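Local structure of Phikz039 (Pseudomonas phage phikz, 3ZBQ) at residues P86-A89 with H90-A94; D201-D204 with I205-W208. The protein belongs to the tubulin/FtsZ superfamily as a phage-encoded tubulin-like protein (PhuZ), modelled here with guanosine-5'-diphosphate bound. All blocks are in the same frame, centred on the assembly; numbering follows the deposited sequence.

Contact 1: P86-A89 with H90-A94; sequences PAIA and HHFPA
Ile88 and Phe92, one turn apart at the C-terminal end of helix 85-91, turn their side chains to the same buried flank. The approach is loose: the branch methyl CG2 of Ile88 comes nearest ring carbon CD2 of Phe92, at 4.5 Å. Phe92 reaches this flank because CG stands anti to its carbonyl carbon (chi1 -67°). Beneath both residues the backbone closes the turn, Phe92 N donating to Ile88 O at 2.9 Å. A face of the Phe92 ring is met by His91 ND1, 3.4 Å above its plane and displaced toward the rim. His91 itself is held by His91 N to Ala87 O (2.8 Å), and His90 N gives the first bond of the series, to Pro86 O. The His90 imidazole swings off to the exposed side, CG anti to N at chi1 176°. Phe92 is the first residue to leave helical angles, and Pro93, which has no N-H, follows it. Ala89 O is met instead by Pro93 CA at 3.4 Å, in a CH...O contact with 147° at the hydrogen. Ile50 of strand 49-51 touches Ile88, His91 and Phe92, and Cys31 touches the Phe92 side chain. The chemistry is therefore two-sided: apolar groups pack the helix end against strands 30-34 and 49-51, with His91 lying over the Phe92 ring, only the His90 imidazole is led off to the exposed side, and a carbon donor takes the place of the next amide where the helix stops.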
ATOM      1  N   PRO A  86       3.435 -12.375 -13.144  1.00 11.27           N
ATOM      2  CA  PRO A  86       4.720 -12.390 -13.856  1.00 10.29           C
ATOM      3  C   PRO A  86       4.680 -11.607 -15.172  1.00 11.01           C
ATOM      4  O   PRO A  86       5.605 -10.852 -15.470  1.00 10.27           O
ATOM      5  CB  PRO A  86       4.938 -13.877 -14.129  1.00 12.77           C
ATOM      6  CG  PRO A  86       4.232 -14.565 -13.015  1.00 13.84           C
ATOM      7  CD  PRO A  86       2.991 -13.741 -12.802  1.00 12.03           C
ATOM      8  N   ALA A  87       3.615 -11.766 -15.948  1.00  8.90           N
ATOM      9  CA  ALA A  87       3.529 -11.063 -17.219  1.00  8.80           C
ATOM     10  C   ALA A  87       3.516  -9.555 -16.992  1.00  9.13           C
ATOM     11  O   ALA A  87       4.193  -8.797 -17.693  1.00  9.65           O
ATOM     12  CB  ALA A  87       2.282 -11.493 -17.976  1.00 10.14           C
ATOM     13  N   ILE A  88       2.735  -9.129 -16.006  1.00  7.81           N
ATOM     14  CA  ILE A  88       2.583  -7.713 -15.707  1.00  6.87           C
ATOM     15  C   ILE A  88       3.933  -7.144 -15.272  1.00  8.17           C
ATOM     16  O   ILE A  88       4.326  -6.051 -15.688  1.00  7.52           O
ATOM     17  CB  ILE A  88       1.510  -7.500 -14.635  1.00  9.62           C
ATOM     18  CG1 ILE A  88       0.138  -7.800 -15.248  1.00 10.40           C
ATOM     19  CG2 ILE A  88       1.544  -6.075 -14.097  1.00  8.82           C
ATOM     20  CD1 ILE A  88      -1.002  -7.884 -14.245  1.00 13.11           C
ATOM     21  N   ALA A  89       4.646  -7.908 -14.453  1.00  6.83           N
ATOM     22  CA  ALA A  89       5.959  -7.473 -13.965  1.00  9.14           C
ATOM     23  C   ALA A  89       6.973  -7.428 -15.105  1.00 10.24           C
ATOM     24  O   ALA A  89       7.949  -6.664 -15.069  1.00 11.50           O
ATOM     25  CB  ALA A  89       6.445  -8.388 -12.854  1.00 10.57           C
ATOM     26  N   HIS A  90       6.763  -8.274 -16.104  1.00  8.90           N
ATOM     27  CA  HIS A  90       7.625  -8.262 -17.279  1.00 12.01           C
ATOM     28  C   HIS A  90       7.315  -7.032 -18.122  1.00 12.70           C
ATOM     29  O   HIS A  90       8.209  -6.376 -18.648  1.00  9.81           O
ATOM     30  CB  HIS A  90       7.409  -9.531 -18.100  1.00 13.00           C
ATOM     31  CG  HIS A  90       8.190  -9.565 -19.378  1.00 18.63           C
ATOM     32  ND1 HIS A  90       9.422 -10.174 -19.478  1.00 22.31           N
ATOM     33  CD2 HIS A  90       7.913  -9.068 -20.605  1.00 16.87           C
ATOM     34  CE1 HIS A  90       9.869 -10.053 -20.718  1.00 20.09           C
ATOM     35  NE2 HIS A  90       8.972  -9.386 -21.420  1.00 21.16           N
ATOM     36  N   HIS A  91       6.029  -6.724 -18.239  1.00 10.25           N
ATOM     37  CA  HIS A  91       5.551  -5.588 -19.019  1.00 12.12           C
ATOM     38  C   HIS A  91       5.982  -4.235 -18.440  1.00 11.22           C
ATOM     39  O   HIS A  91       6.320  -3.314 -19.188  1.00  9.24           O
ATOM     40  CB  HIS A  91       4.028  -5.640 -19.097  1.00  8.13           C
ATOM     41  CG  HIS A  91       3.434  -4.718 -20.120  1.00 14.59           C
ATOM     42  ND1 HIS A  91       3.663  -3.357 -20.126  1.00 17.78           N
ATOM     43  CD2 HIS A  91       2.582  -4.958 -21.145  1.00 15.34           C
ATOM     44  CE1 HIS A  91       2.994  -2.804 -21.124  1.00 17.44           C
ATOM     45  NE2 HIS A  91       2.330  -3.755 -21.758  1.00 17.16           N
ATOM     46  N   PHE A  92       5.931  -4.112 -17.115  1.00 10.31           N
ATOM     47  CA  PHE A  92       6.313  -2.881 -16.426  1.00  9.74           C
ATOM     48  C   PHE A  92       7.470  -3.215 -15.499  1.00 12.32           C
ATOM     49  O   PHE A  92       7.277  -3.420 -14.299  1.00  9.19           O
ATOM     50  CB  PHE A  92       5.128  -2.327 -15.612  1.00 10.17           C
ATOM     51  CG  PHE A  92       3.976  -1.842 -16.458  1.00 11.84           C
ATOM     52  CD1 PHE A  92       4.195  -0.949 -17.505  1.00 12.63           C
ATOM     53  CD2 PHE A  92       2.680  -2.271 -16.210  1.00 13.32           C
ATOM     54  CE1 PHE A  92       3.140  -0.495 -18.290  1.00 15.98           C
ATOM     55  CE2 PHE A  92       1.616  -1.817 -16.991  1.00 14.02           C
ATOM     56  CZ  PHE A  92       1.852  -0.936 -18.043  1.00 11.66           C
ATOM     57  N   PRO A  93       8.685  -3.290 -16.056  1.00 10.15           N
ATOM     58  CA  PRO A  93       9.797  -3.818 -15.255  1.00 11.16           C
ATOM     59  C   PRO A  93      10.127  -2.942 -14.048  1.00  9.43           C
ATOM     60  O   PRO A  93       9.888  -1.724 -14.061  1.00  9.17           O
ATOM     61  CB  PRO A  93      10.967  -3.862 -16.251  1.00 15.04           C
ATOM     62  CG  PRO A  93      10.584  -2.948 -17.363  1.00 15.68           C
ATOM     63  CD  PRO A  93       9.085  -2.994 -17.444  1.00 12.16           C
ATOM     64  N   ALA A  94      10.639  -3.582 -13.001  1.00 10.83           N
ATOM     65  CA  ALA A  94      11.016  -2.901 -11.763  1.00 12.22           C
ATOM     66  C   ALA A  94      11.995  -1.767 -12.001  1.00 11.65           C
ATOM     67  O   ALA A  94      12.864  -1.854 -12.872  1.00  9.50           O
ATOM     68  CB  ALA A  94      11.628  -3.894 -10.777  1.00  9.16           C
TER

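Contact 2: D201-D204 with I205-W208; sequences DLMD and ITNW
The first turns of helix 202-209, within the C-terminal domain of this phage tubulin-like protein, begin at Asp201 in the N-cap position. The Asp201 side chain makes no capping bond; its OD1 instead accepts from the adjoining Leu202 N (2.8 Å). The carboxylate of Asp204 reaches back, OD2 taking the N-H of Asp201 at 2.8 Å in a nearly straight bond (163°) on its anti side. Thus two acidic groups lie against amides at the helix start, where the helix dipole would probably favour negative charge. Further on, Leu202 O is gripped twice by Thr206: by N at 2.9 Å, and by OG1 at 3.0 Å from above the carbonyl plane. The hydroxyl can fold back because OG1 is anti to the Thr206 carbonyl carbon (chi1 -63°), which turns methyl CG2 to the other side, toward Met203. There Met203 SD sits 3.8 Å from both CB and CG2 of Thr206, its chain bent at chi2 and chi3 and passing the threonine at a slant. Met203 CG also comes within 3.7 Å of Asn207 ND2, while Asn207 OD1 accepts from Lys213. Along the inner side, Ile205 packs on Phe193 and the Trp208 side chain touches Thr262 of strand 260-265, its NE1 bonded to Phe278 O. The i to i-4 backbone series continues to Trp208 N and Asp204 O (3.1 Å), a bent bond. The arrangement is that of an amphipathic alpha-helical N-terminus, with acidic residues at the start, a threonine hydroxyl returned to the i-4 carbonyl, Ile205 turned to Phe193 and Trp208 to the sheet.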
ATOM      1  N   ASP A 201      23.771   6.925  -2.272  1.00  7.16           N
ATOM      2  CA  ASP A 201      23.933   6.058  -3.431  1.00  9.20           C
ATOM      3  C   ASP A 201      22.779   5.081  -3.537  1.00  7.83           C
ATOM      4  O   ASP A 201      21.964   4.985  -2.622  1.00  6.14           O
ATOM      5  CB  ASP A 201      25.233   5.270  -3.298  1.00 12.35           C
ATOM      6  CG  ASP A 201      25.895   5.018  -4.627  1.00 14.43           C
ATOM      7  OD1 ASP A 201      25.193   5.043  -5.662  1.00 15.43           O
ATOM      8  OD2 ASP A 201      27.128   4.798  -4.632  1.00 15.63           O
ATOM      9  N   LEU A 202      22.716   4.327  -4.627  1.00  9.03           N
ATOM     10  CA  LEU A 202      21.637   3.344  -4.755  1.00  7.58           C
ATOM     11  C   LEU A 202      21.733   2.216  -3.712  1.00  7.51           C
ATOM     12  O   LEU A 202      20.723   1.789  -3.175  1.00  5.51           O
ATOM     13  CB  LEU A 202      21.529   2.788  -6.181  1.00 10.30           C
ATOM     14  CG  LEU A 202      20.351   1.836  -6.427  1.00 15.69           C
ATOM     15  CD1 LEU A 202      18.999   2.457  -6.040  1.00 15.77           C
ATOM     16  CD2 LEU A 202      20.323   1.351  -7.875  1.00 18.57           C
ATOM     17  N   MET A 203      22.934   1.737  -3.399  1.00  5.83           N
ATOM     18  CA  MET A 203      23.022   0.686  -2.391  1.00  5.92           C
ATOM     19  C   MET A 203      22.720   1.244  -0.997  1.00  3.68           C
ATOM     20  O   MET A 203      22.333   0.493  -0.106  1.00  4.42           O
ATOM     21  CB  MET A 203      24.398  -0.016  -2.403  1.00  6.01           C
ATOM     22  CG  MET A 203      24.411  -1.371  -1.679  1.00  6.14           C
ATOM     23  SD  MET A 203      23.266  -2.596  -2.399  1.00 10.80           S
ATOM     24  CE  MET A 203      24.187  -3.040  -3.867  1.00 14.47           C
ATOM     25  N   ASP A 204      22.923   2.547  -0.789  1.00  5.01           N
ATOM     26  CA  ASP A 204      22.547   3.150   0.492  1.00  4.63           C
ATOM     27  C   ASP A 204      21.036   3.034   0.697  1.00  4.81           C
ATOM     28  O   ASP A 204      20.572   2.658   1.784  1.00  4.41           O
ATOM     29  CB  ASP A 204      22.969   4.619   0.562  1.00  5.49           C
ATOM     30  CG  ASP A 204      24.485   4.787   0.594  1.00  7.68           C
ATOM     31  OD1 ASP A 204      25.155   3.987   1.283  1.00  8.21           O
ATOM     32  OD2 ASP A 204      24.997   5.708  -0.079  1.00  8.65           O
ATOM     33  N   ILE A 205      20.280   3.374  -0.343  1.00  4.13           N
ATOM     34  CA  ILE A 205      18.817   3.236  -0.309  1.00  4.11           C
ATOM     35  C   ILE A 205      18.443   1.755  -0.209  1.00  3.61           C
ATOM     36  O   ILE A 205      17.580   1.371   0.584  1.00  6.53           O
ATOM     37  CB  ILE A 205      18.157   3.908  -1.533  1.00  4.15           C
ATOM     38  CG1 ILE A 205      18.218   5.437  -1.408  1.00  5.02           C
ATOM     39  CG2 ILE A 205      16.675   3.466  -1.684  1.00  2.44           C
ATOM     40  CD1 ILE A 205      17.406   6.010  -0.240  1.00  7.69           C
ATOM     41  N   THR A 206      19.108   0.911  -0.995  1.00  4.33           N
ATOM     42  CA  THR A 206      18.839  -0.529  -0.942  1.00  4.10           C
ATOM     43  C   THR A 206      18.967  -1.103   0.477  1.00  5.84           C
ATOM     44  O   THR A 206      18.081  -1.806   0.955  1.00  4.87           O
ATOM     45  CB  THR A 206      19.729  -1.309  -1.922  1.00  3.71           C
ATOM     46  OG1 THR A 206      19.427  -0.899  -3.265  1.00  5.69           O
ATOM     47  CG2 THR A 206      19.499  -2.804  -1.778  1.00  6.44           C
ATOM     48  N   ASN A 207      20.057  -0.785   1.168  1.00  3.22           N
ATOM     49  CA  ASN A 207      20.267  -1.347   2.503  1.00  4.04           C
ATOM     50  C   ASN A 207      19.498  -0.641   3.612  1.00  4.97           C
ATOM     51  O   ASN A 207      19.383  -1.161   4.715  1.00  6.02           O
ATOM     52  CB  ASN A 207      21.776  -1.434   2.801  1.00  2.49           C
ATOM     53  CG  ASN A 207      22.461  -2.454   1.917  1.00  6.28           C
ATOM     54  OD1 ASN A 207      21.794  -3.286   1.300  1.00  6.71           O
ATOM     55  ND2 ASN A 207      23.796  -2.401   1.844  1.00  4.68           N
ATOM     56  N   TRP A 208      18.960   0.537   3.304  1.00  5.07           N
ATOM     57  CA  TRP A 208      18.016   1.208   4.188  1.00  4.29           C
ATOM     58  C   TRP A 208      16.713   0.392   4.177  1.00  5.10           C
ATOM     59  O   TRP A 208      16.149   0.067   5.226  1.00  4.80           O
ATOM     60  CB  TRP A 208      17.789   2.663   3.723  1.00  4.01           C
ATOM     61  CG  TRP A 208      16.492   3.273   4.221  1.00  4.71           C
ATOM     62  CD1 TRP A 208      16.224   3.724   5.489  1.00  4.35           C
ATOM     63  CD2 TRP A 208      15.283   3.468   3.463  1.00  5.49           C
ATOM     64  NE1 TRP A 208      14.920   4.194   5.553  1.00  5.54           N
ATOM     65  CE2 TRP A 208      14.334   4.052   4.327  1.00  5.31           C
ATOM     66  CE3 TRP A 208      14.926   3.217   2.131  1.00  5.25           C
ATOM     67  CZ2 TRP A 208      13.032   4.375   3.898  1.00  4.89           C
ATOM     68  CZ3 TRP A 208      13.628   3.541   1.714  1.00  3.99           C
ATOM     69  CH2 TRP A 208      12.709   4.117   2.591  1.00  5.24           C
TER

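Overall arrangement
Contacts 1 and 2 belong to separate helices, with centres 23 Å apart and nearest atoms about 10 Å apart, and they do not touch. Both are partly buried: each buries two residues, but contact 1 has five exposed and contact 2 only two. They lie at opposite kinds of helix end, a C-terminus and an N-terminus. At 86-94 the helix runs out into a proline-containing loop beside the parallel strands 30-34 and 49-51, with the Ile88 side chain about 13 Å from the bound GDP. At 201-208 the helix starts with acidic side chains, and its inner face lies by strand 260-265, an outermost strand. Side-chain hydrogen bonds shape contact 2, whereas contact 1 relies on backbone bonds and apolar packing.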